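Local coordinates for protein TRAP dicarboxylate transporter, DctP subunit (PDB 4P47) that probably serves as the periplasmic solute-binding subunit of a TRAP transporter, capturing a small solute such as a dicarboxylate for uptake across the inner membrane, at residues P193-Y196 and T197-Y200; L199-A202 and L203-G206; E256-V259 and I260-A264; K246-W249 and D250-D254. All coordinates share one frame; numbering follows the deposited sequence.

Along the chain the order is interaction 1, interaction 2, interaction 4 and then interaction 3. They form two pairs. Interactions 1 and 2 share L199 and Y200 on helix 196-205, with centres 8 Å apart, and L194 CD2 of the first lies 3.5 Å from A202 CB of the second. Interactions 4 and 3 have centres 12 Å apart; the turn after helix 246-249 leads into helix 254-288, and L252 CD1 meets I260 CD1 at 3.7 Å. Between the pairs the centres are 39 to 48 Å apart, and strand 229-245 comes between them in the sequence. This separation is consistent with the two-lobed fold of periplasmic solute-binding proteins.

Interaction 1 of 4, residues P193-Y196 and T197-Y200; sequences PLPY and TELY
The start of helix 196-205, within a beta-alpha-beta crossover from strand 190-192 to strand 210-213, brings L194 and P195 against E198 and L199. Both strands run parallel to strand 171-173, which places the helix entry beside that part of the sheet. The backbone marks the first turn with two i to i+3 hydrogen bonds: E198 N gives to P195 O at 2.9 Å and L199 N to Y196 O at 3.0 Å. In both, the donor stands above the carbonyl plane, 47° out of it in the first and 62° in the second, as expected of such bonds and unlike the more nearly axial i to i+4 bonds further on. The two methyls of L194 go to different residues. Its CG lies opposite the backbone N (chi1 -170°), so that CD2 packs on L199 CA at 3.7 Å while CD1 sits 3.4 Å from E198 OE1. The same carboxylate oxygen also approaches the proline ring, with P195 CD 3.5 Å from E198 OE1. The acid's extended chain crosses L194 and P195 obliquely. Replacing L194 by alanine would probably leave L199 CA and the methylene part of E198 without this apolar cover and open a gap between the loop and the first turn. Outside the segments, R173 NE binds L194 O, and N217 ND2 holds the hydroxyl of Y196. The ring of Y196 meets L199 obliquely, CD1 lying 4.2 Å from L199 CD2. A water between Y196 O and Y200 N, an i to i+4 pair, donates to the first at 2.8 Å and accepts from the second.

Interaction 2 of 4, residues L199-A202 and L203-G206; sequences LYTA and LETG
L203 lies obliquely over L199 one turn earlier, its CG 3.8 Å from L199 CD1. The branch point also rests close to the backbone, with L203 CG 3.3 Å from L199 O, because chi1 (-65°) sets CG beside its own N and so back toward the preceding turn. That carbonyl takes the helical bond from L203 N almost head-on, the C=O...N angle being 163°. On another flank of the helix, Y200 and E204 meet with ring and carboxylate planes 70° apart, Y200 CE1 lying 3.6 Å from E204 OE1. A water donates to Y200 OH at 2.7 Å and, weakly, to E204 OE2, while E225 OE1 is a second hydrogen-bond partner of the phenol. Further on, two weak bonds to one carbonyl close the helix: A202 O receives G206 N at 3.0 Å and T205 OG1 at 3.3 Å. G206 leaves the helix with positive phi, where a side chain would run into the carbonyl oxygen of T205. In the fold, this last part of helix 196-205 sets L199 and L203 against Q211 of strand 210-213, L199 also on F223 and L203 on Q227, while A202 packs on L194 and V208 in the loops at the two ends of the helix.

Interaction 3 of 4, residues E256-V259 and I260-A264; sequences EKAV and IEQAA
Q262 and E261 both fold back along helix 254-288 over the carbonyls of A258 and K257, one turn before them. The torsions account for this: chi1 is near -69° in each, which places CG beside the backbone N, and the extended chain beyond it passes over the earlier turn. Q262 CG thus sits 3.1 Å from A258 O, and the amide comes near the A258 methyl, Q262 NE2 lying 4.0 Å from A258 CB. E261 runs likewise, with CG 3.3 Å from K257 O. Its carboxylate approaches the same carbonyl, E261 OE1 being 3.4 Å from K257 O, but the two are both acceptors and no bond joins them. I260 is turned to another side of the helix and lays CG1 3.5 Å from E256 O, with CD1 following along the same carbonyl. Regular i to i+4 hydrogen bonds underlie all of this, from I260 N to E256 O at 3.2 Å through to A263 N on V259 O at 3.0 Å. The inward side packs on the rest of the fold: A263 on F51, L54 and V55 of helix 43-58, and I260 on L144 of strand 141-156; E261 and Q262 lie on the exposed side. Hydrogen bonds across the contact all come from the backbone, while the polar ends of E256 and Q262 bind elsewhere. Q262 OE1 accepts from K58, and the buried carboxylate of E256 meets R28, Q30 and N253, a set of partners that would probably stabilise its negative charge.

Interaction 4 of 4, residues K246-W249 and D250-D254; sequences KKFW and DRLND
The rings of F248 and W249 converge on L252, whose CD1 approaches both obliquely, 3.9 Å from F248 CE2 and 4.0 Å from W249 CE3. W249 opens and L252 closes a type I beta turn, which leads from helix 246-249 toward helix 254-288. The third flat group, the guanidinium of R251 within that turn, has K247 O at its edge, where NH1 makes a weak bond of 3.4 Å. K247 NZ lies close by, alongside the arginine, a like-charge pair. N253 is the N-cap of helix 254-288, its OD1 reaching E256 N while E256 OE1 accepts from N253 N, a capping box. W249 in turn forms a cation-pi pair with K257, and F248 packs on Q30 and I32 of strand 30-35. The bend at chi4 of K246 (-61°) brings NZ to the syn lone pair of D250 OD2, a salt bridge of 2.7 Å. A methionine at K246 would probably leave the D250 carboxylate without its mate and freer to turn. Besides that bridge, D250 N binds K246 O at 2.9 Å, and the turn closes with L252 N on W249 O, the donor standing 58° out of the carbonyl plane.

Interaction 1 of 4, residues P193-Y196 and T197-Y200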
loop_
_atom_site.group_PDB
_atom_site.type_symbol
_atom_site.label_atom_id
_atom_site.label_comp_id
_atom_site.label_asym_id
_atom_site.label_seq_id
_atom_site.Cartn_x
_atom_site.Cartn_y
_atom_site.Cartn_z
ATOM N N PRO A 193 -1.108 -19.522 5.545
ATOM C CA PRO A 193 0.229 -18.979 5.779
ATOM C C PRO A 193 1.284 -19.699 4.946
ATOM O O PRO A 193 1.323 -20.931 4.962
ATOM C CB PRO A 193 0.455 -19.253 7.275
ATOM C CG PRO A 193 -0.295 -20.520 7.499
ATOM C CD PRO A 193 -1.534 -20.414 6.635
ATOM N N LEU A 194 2.103 -18.964 4.208
ATOM C CA LEU A 194 3.202 -19.560 3.483
ATOM C C LEU A 194 4.261 -18.521 3.180
ATOM O O LEU A 194 3.921 -17.444 2.714
ATOM C CB LEU A 194 2.703 -20.157 2.168
ATOM C CG LEU A 194 3.717 -21.023 1.424
ATOM C CD1 LEU A 194 3.922 -22.326 2.172
ATOM C CD2 LEU A 194 3.249 -21.275 0.017
ATOM N N PRO A 195 5.547 -18.839 3.441
ATOM C CA PRO A 195 6.605 -17.908 3.037
ATOM C C PRO A 195 6.565 -17.616 1.542
ATOM O O PRO A 195 6.329 -18.509 0.723
ATOM C CB PRO A 195 7.889 -18.657 3.409
ATOM C CG PRO A 195 7.469 -19.588 4.507
ATOM C CD PRO A 195 6.088 -20.014 4.143
ATOM N N TYR A 196 6.770 -16.363 1.180
ATOM C CA TYR A 196 6.597 -15.943 -0.199
ATOM C C TYR A 196 7.450 -16.763 -1.177
ATOM O O TYR A 196 7.006 -17.084 -2.289
ATOM C CB TYR A 196 6.922 -14.458 -0.365
ATOM C CG TYR A 196 6.546 -13.903 -1.715
ATOM C CD1 TYR A 196 5.233 -13.566 -1.986
ATOM C CD2 TYR A 196 7.489 -13.706 -2.712
ATOM C CE1 TYR A 196 4.866 -13.063 -3.203
ATOM C CE2 TYR A 196 7.121 -13.197 -3.949
ATOM C CZ TYR A 196 5.804 -12.877 -4.183
ATOM O OH TYR A 196 5.379 -12.343 -5.392
ATOM N N THR A 197 8.661 -17.113 -0.759
ATOM C CA THR A 197 9.580 -17.826 -1.628
ATOM C C THR A 197 9.066 -19.223 -2.002
ATOM O O THR A 197 9.510 -19.803 -2.999
ATOM C CB THR A 197 10.986 -17.884 -0.989
ATOM O OG1 THR A 197 11.947 -18.275 -1.964
ATOM C CG2 THR A 197 11.029 -18.804 0.172
ATOM N N GLU A 198 8.123 -19.757 -1.235
ATOM C CA GLU A 198 7.566 -21.075 -1.498
ATOM C C GLU A 198 6.267 -21.039 -2.302
ATOM O O GLU A 198 5.752 -22.080 -2.711
ATOM C CB GLU A 198 7.328 -21.818 -0.183
ATOM C CG GLU A 198 8.624 -22.086 0.560
ATOM C CD GLU A 198 8.451 -22.696 1.922
ATOM O OE1 GLU A 198 7.316 -22.834 2.416
ATOM O OE2 GLU A 198 9.493 -23.019 2.520
ATOM N N LEU A 199 5.749 -19.837 -2.549
ATOM C CA LEU A 199 4.407 -19.662 -3.075
ATOM C C LEU A 199 4.236 -20.139 -4.521
ATOM O O LEU A 199 3.266 -20.824 -4.820
ATOM C CB LEU A 199 3.978 -18.191 -2.926
ATOM C CG LEU A 199 2.549 -17.822 -3.359
ATOM C CD1 LEU A 199 1.510 -18.779 -2.801
ATOM C CD2 LEU A 199 2.251 -16.377 -2.943
ATOM N N TYR A 200 5.146 -19.781 -5.423
ATOM C CA TYR A 200 5.035 -20.254 -6.807
ATOM C C TYR A 200 4.863 -21.780 -6.855
ATOM O O TYR A 200 3.984 -22.318 -7.541
ATOM C CB TYR A 200 6.263 -19.851 -7.636
ATOM C CG TYR A 200 6.226 -20.428 -9.039
ATOM C CD1 TYR A 200 6.625 -21.737 -9.268
ATOM C CD2 TYR A 200 5.789 -19.673 -10.125
ATOM C CE1 TYR A 200 6.575 -22.286 -10.526
ATOM C CE2 TYR A 200 5.755 -20.222 -11.385
ATOM C CZ TYR A 200 6.155 -21.531 -11.572
ATOM O OH TYR A 200 6.111 -22.081 -12.842
HETATM O O HOH W 1 7.056 -17.674 -4.989
#

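Interaction 2 of 4, residues L199-A202 and L203-G206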
loop_
_atom_site.group_PDB
_atom_site.type_symbol
_atom_site.label_atom_id
_atom_site.label_comp_id
_atom_site.label_asym_id
_atom_site.label_seq_id
_atom_site.Cartn_x
_atom_site.Cartn_y
_atom_site.Cartn_z
ATOM N N LEU A 199 5.749 -19.837 -2.549
ATOM C CA LEU A 199 4.407 -19.662 -3.075
ATOM C C LEU A 199 4.236 -20.139 -4.521
ATOM O O LEU A 199 3.266 -20.824 -4.820
ATOM C CB LEU A 199 3.978 -18.191 -2.926
ATOM C CG LEU A 199 2.549 -17.822 -3.359
ATOM C CD1 LEU A 199 1.510 -18.779 -2.801
ATOM C CD2 LEU A 199 2.251 -16.377 -2.943
ATOM N N TYR A 200 5.146 -19.781 -5.423
ATOM C CA TYR A 200 5.035 -20.254 -6.807
ATOM C C TYR A 200 4.863 -21.780 -6.855
ATOM O O TYR A 200 3.984 -22.318 -7.541
ATOM C CB TYR A 200 6.263 -19.851 -7.636
ATOM C CG TYR A 200 6.226 -20.428 -9.039
ATOM C CD1 TYR A 200 6.625 -21.737 -9.268
ATOM C CD2 TYR A 200 5.789 -19.673 -10.125
ATOM C CE1 TYR A 200 6.575 -22.286 -10.526
ATOM C CE2 TYR A 200 5.755 -20.222 -11.385
ATOM C CZ TYR A 200 6.155 -21.531 -11.572
ATOM O OH TYR A 200 6.111 -22.081 -12.842
ATOM N N THR A 201 5.704 -22.491 -6.112
ATOM C CA THR A 201 5.710 -23.948 -6.184
ATOM C C THR A 201 4.473 -24.526 -5.511
ATOM O O THR A 201 3.914 -25.516 -5.987
ATOM C CB THR A 201 6.992 -24.564 -5.581
ATOM O OG1 THR A 201 8.140 -23.929 -6.156
ATOM C CG2 THR A 201 7.056 -26.040 -5.870
ATOM N N ALA A 202 4.009 -23.918 -4.418
ATOM C CA ALA A 202 2.770 -24.377 -3.793
ATOM C C ALA A 202 1.563 -24.159 -4.713
ATOM O O ALA A 202 0.650 -24.971 -4.741
ATOM C CB ALA A 202 2.555 -23.718 -2.432
ATOM N N LEU A 203 1.565 -23.061 -5.472
ATOM C CA LEU A 203 0.528 -22.849 -6.478
ATOM C C LEU A 203 0.636 -23.873 -7.601
ATOM O O LEU A 203 -0.361 -24.387 -8.088
ATOM C CB LEU A 203 0.590 -21.430 -7.050
ATOM C CG LEU A 203 0.287 -20.288 -6.066
ATOM C CD1 LEU A 203 0.669 -18.976 -6.684
ATOM C CD2 LEU A 203 -1.155 -20.274 -5.636
ATOM N N GLU A 204 1.862 -24.167 -8.007
ATOM C CA GLU A 204 2.074 -25.165 -9.058
ATOM C C GLU A 204 1.533 -26.535 -8.641
ATOM O O GLU A 204 0.851 -27.191 -9.427
ATOM C CB GLU A 204 3.548 -25.263 -9.360
ATOM C CG GLU A 204 3.865 -26.169 -10.526
ATOM C CD GLU A 204 5.363 -26.290 -10.810
ATOM O OE1 GLU A 204 6.211 -25.875 -9.985
ATOM O OE2 GLU A 204 5.681 -26.842 -11.885
ATOM N N THR A 205 1.823 -26.975 -7.424
ATOM C CA THR A 205 1.387 -28.311 -6.998
ATOM C C THR A 205 -0.098 -28.320 -6.660
ATOM O O THR A 205 -0.731 -29.381 -6.637
ATOM C CB THR A 205 2.176 -28.850 -5.780
ATOM O OG1 THR A 205 1.871 -28.070 -4.629
ATOM C CG2 THR A 205 3.679 -28.816 -6.018
ATOM N N GLY A 206 -0.668 -27.147 -6.416
ATOM C CA GLY A 206 -2.085 -27.055 -6.126
ATOM C C GLY A 206 -2.477 -27.177 -4.668
ATOM O O GLY A 206 -3.655 -27.173 -4.345
HETATM O O HOH W 2 5.072 -24.319 -14.045
#

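Interaction 3 of 4, residues E256-V259 and I260-A264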
loop_
_atom_site.group_PDB
_atom_site.type_symbol
_atom_site.label_atom_id
_atom_site.label_comp_id
_atom_site.label_asym_id
_atom_site.label_seq_id
_atom_site.Cartn_x
_atom_site.Cartn_y
_atom_site.Cartn_z
ATOM N N GLU A 256 15.758 23.727 5.633
ATOM C CA GLU A 256 16.089 22.343 5.290
ATOM C C GLU A 256 14.801 21.496 5.293
ATOM O O GLU A 256 14.547 20.716 4.379
ATOM C CB GLU A 256 17.122 21.782 6.278
ATOM C CG GLU A 256 18.505 22.460 6.182
ATOM C CD GLU A 256 19.387 22.270 7.415
ATOM O OE1 GLU A 256 18.895 22.034 8.534
ATOM O OE2 GLU A 256 20.628 22.379 7.273
ATOM N N LYS A 257 13.971 21.669 6.310
ATOM C CA LYS A 257 12.713 20.948 6.389
ATOM C C LYS A 257 11.820 21.249 5.190
ATOM O O LYS A 257 11.191 20.340 4.639
ATOM C CB LYS A 257 11.976 21.295 7.679
ATOM C CG LYS A 257 12.629 20.753 8.926
ATOM C CD LYS A 257 11.962 21.293 10.192
ATOM C CE LYS A 257 12.517 20.598 11.425
ATOM N NZ LYS A 257 11.861 21.184 12.655
ATOM N N ALA A 258 11.744 22.520 4.788
ATOM C CA ALA A 258 10.892 22.892 3.668
ATOM C C ALA A 258 11.340 22.219 2.354
ATOM O O ALA A 258 10.510 21.804 1.554
ATOM C CB ALA A 258 10.842 24.395 3.499
ATOM N N VAL A 259 12.649 22.144 2.116
ATOM C CA VAL A 259 13.179 21.443 0.938
ATOM C C VAL A 259 12.690 20.006 0.916
ATOM O O VAL A 259 12.211 19.501 -0.106
ATOM C CB VAL A 259 14.726 21.447 0.936
ATOM C CG1 VAL A 259 15.254 20.407 -0.039
ATOM C CG2 VAL A 259 15.265 22.845 0.611
ATOM N N ILE A 260 12.807 19.351 2.058
ATOM C CA ILE A 260 12.465 17.940 2.165
ATOM C C ILE A 260 10.979 17.725 1.962
ATOM O O ILE A 260 10.580 16.816 1.244
ATOM C CB ILE A 260 12.958 17.356 3.513
ATOM C CG1 ILE A 260 14.493 17.333 3.525
ATOM C CG2 ILE A 260 12.386 15.967 3.748
ATOM C CD1 ILE A 260 15.048 17.172 4.891
ATOM N N GLU A 261 10.157 18.580 2.576
ATOM C CA GLU A 261 8.698 18.503 2.438
ATOM C C GLU A 261 8.273 18.769 1.004
ATOM O O GLU A 261 7.490 18.030 0.431
ATOM C CB GLU A 261 8.016 19.509 3.376
ATOM C CG GLU A 261 8.176 19.125 4.832
ATOM C CD GLU A 261 7.828 20.233 5.795
ATOM O OE1 GLU A 261 8.031 21.412 5.451
ATOM O OE2 GLU A 261 7.382 19.919 6.910
ATOM N N GLN A 262 8.811 19.824 0.396
ATOM C CA GLN A 262 8.457 20.137 -0.986
ATOM C C GLN A 262 8.783 18.958 -1.896
ATOM O O GLN A 262 7.995 18.573 -2.767
ATOM C CB GLN A 262 9.208 21.384 -1.480
ATOM C CG GLN A 262 8.758 22.664 -0.809
ATOM C CD GLN A 262 9.727 23.798 -1.025
ATOM O OE1 GLN A 262 10.601 23.730 -1.886
ATOM N NE2 GLN A 262 9.566 24.855 -0.247
ATOM N N ALA A 263 9.975 18.397 -1.710
ATOM C CA ALA A 263 10.413 17.287 -2.539
ATOM C C ALA A 263 9.549 16.046 -2.310
ATOM O O ALA A 263 9.240 15.321 -3.259
ATOM C CB ALA A 263 11.885 16.994 -2.273
ATOM N N ALA A 264 9.159 15.794 -1.065
ATOM C CA ALA A 264 8.341 14.617 -0.787
ATOM C C ALA A 264 6.985 14.690 -1.477
ATOM O O ALA A 264 6.504 13.683 -2.020
ATOM C CB ALA A 264 8.145 14.456 0.696
#

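Interaction 4 of 4, residues K246-W249 and D250-D254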
loop_
_atom_site.group_PDB
_atom_site.type_symbol
_atom_site.label_atom_id
_atom_site.label_comp_id
_atom_site.label_asym_id
_atom_site.label_seq_id
_atom_site.Cartn_x
_atom_site.Cartn_y
_atom_site.Cartn_z
ATOM N N LYS A 246 12.740 11.315 13.605
ATOM C CA LYS A 246 12.556 12.546 14.390
ATOM C C LYS A 246 13.875 13.053 14.999
ATOM O O LYS A 246 14.104 14.258 15.060
ATOM C CB LYS A 246 11.502 12.355 15.472
ATOM C CG LYS A 246 11.255 13.600 16.326
ATOM C CD LYS A 246 10.044 13.415 17.227
ATOM C CE LYS A 246 9.692 14.717 17.959
ATOM N NZ LYS A 246 10.807 15.169 18.841
ATOM N N LYS A 247 14.737 12.142 15.438
ATOM C CA LYS A 247 16.046 12.538 15.972
ATOM C C LYS A 247 16.789 13.414 14.948
ATOM O O LYS A 247 17.355 14.450 15.278
ATOM C CB LYS A 247 16.852 11.289 16.316
ATOM C CG LYS A 247 18.137 11.531 17.068
ATOM C CD LYS A 247 18.590 10.246 17.762
ATOM C CE LYS A 247 19.925 10.422 18.475
ATOM N NZ LYS A 247 19.988 11.699 19.234
ATOM N N PHE A 248 16.781 12.989 13.686
ATOM C CA PHE A 248 17.385 13.768 12.601
ATOM C C PHE A 248 16.640 15.076 12.266
ATOM O O PHE A 248 17.243 16.143 12.146
ATOM C CB PHE A 248 17.483 12.887 11.341
ATOM C CG PHE A 248 18.119 13.566 10.159
ATOM C CD1 PHE A 248 19.489 13.774 10.130
ATOM C CD2 PHE A 248 17.369 13.950 9.057
ATOM C CE1 PHE A 248 20.096 14.375 9.038
ATOM C CE2 PHE A 248 17.978 14.568 7.968
ATOM C CZ PHE A 248 19.339 14.783 7.969
ATOM N N TRP A 249 15.324 14.980 12.116
ATOM C CA TRP A 249 14.453 16.123 11.849
ATOM C C TRP A 249 14.645 17.241 12.862
ATOM O O TRP A 249 14.709 18.394 12.478
ATOM C CB TRP A 249 13.005 15.636 11.900
ATOM C CG TRP A 249 11.950 16.575 11.448
ATOM C CD1 TRP A 249 11.025 17.207 12.239
ATOM C CD2 TRP A 249 11.664 16.968 10.104
ATOM N NE1 TRP A 249 10.184 17.958 11.460
ATOM C CE2 TRP A 249 10.551 17.825 10.147
ATOM C CE3 TRP A 249 12.223 16.656 8.859
ATOM C CZ2 TRP A 249 10.001 18.390 9.011
ATOM C CZ3 TRP A 249 11.662 17.225 7.731
ATOM C CH2 TRP A 249 10.565 18.070 7.816
ATOM N N ASP A 250 14.763 16.886 14.140
ATOM C CA ASP A 250 14.875 17.889 15.203
ATOM C C ASP A 250 16.151 18.699 15.100
ATOM O O ASP A 250 16.226 19.804 15.637
ATOM C CB ASP A 250 14.755 17.232 16.580
ATOM C CG ASP A 250 13.323 16.882 16.935
ATOM O OD1 ASP A 250 12.396 17.434 16.312
ATOM O OD2 ASP A 250 13.130 16.082 17.864
ATOM N N ARG A 251 17.143 18.172 14.394
ATOM C CA ARG A 251 18.398 18.890 14.196
ATOM C C ARG A 251 18.366 19.808 12.982
ATOM O O ARG A 251 19.297 20.562 12.755
ATOM C CB ARG A 251 19.560 17.920 14.030
ATOM C CG ARG A 251 19.953 17.172 15.271
ATOM C CD ARG A 251 20.910 16.048 14.895
ATOM N NE ARG A 251 21.797 15.661 15.989
ATOM C CZ ARG A 251 21.399 15.061 17.108
ATOM N NH1 ARG A 251 20.114 14.786 17.303
ATOM N NH2 ARG A 251 22.288 14.746 18.038
ATOM N N LEU A 252 17.319 19.732 12.177
ATOM C CA LEU A 252 17.250 20.548 10.973
ATOM C C LEU A 252 16.620 21.908 11.213
ATOM O O LEU A 252 15.833 22.069 12.145
ATOM C CB LEU A 252 16.432 19.816 9.901
ATOM C CG LEU A 252 16.945 18.449 9.428
ATOM C CD1 LEU A 252 15.950 17.887 8.400
ATOM C CD2 LEU A 252 18.358 18.521 8.849
ATOM N N ASN A 253 16.954 22.871 10.360
ATOM C CA ASN A 253 16.292 24.170 10.389
ATOM C C ASN A 253 15.093 24.220 9.434
ATOM O O ASN A 253 14.839 23.276 8.690
ATOM C CB ASN A 253 17.287 25.320 10.143
ATOM C CG ASN A 253 17.930 25.285 8.756
ATOM O OD1 ASN A 253 17.267 25.036 7.741
ATOM N ND2 ASN A 253 19.242 25.556 8.707
ATOM N N ASP A 254 14.330 25.303 9.467
ATOM C CA ASP A 254 13.095 25.362 8.704
ATOM C C ASP A 254 13.324 25.323 7.198
ATOM O O ASP A 254 12.498 24.784 6.463
ATOM C CB ASP A 254 12.299 26.606 9.086
ATOM C CG ASP A 254 11.671 26.478 10.449
ATOM O OD1 ASP A 254 11.577 25.340 10.961
ATOM O OD2 ASP A 254 11.254 27.515 11.016
#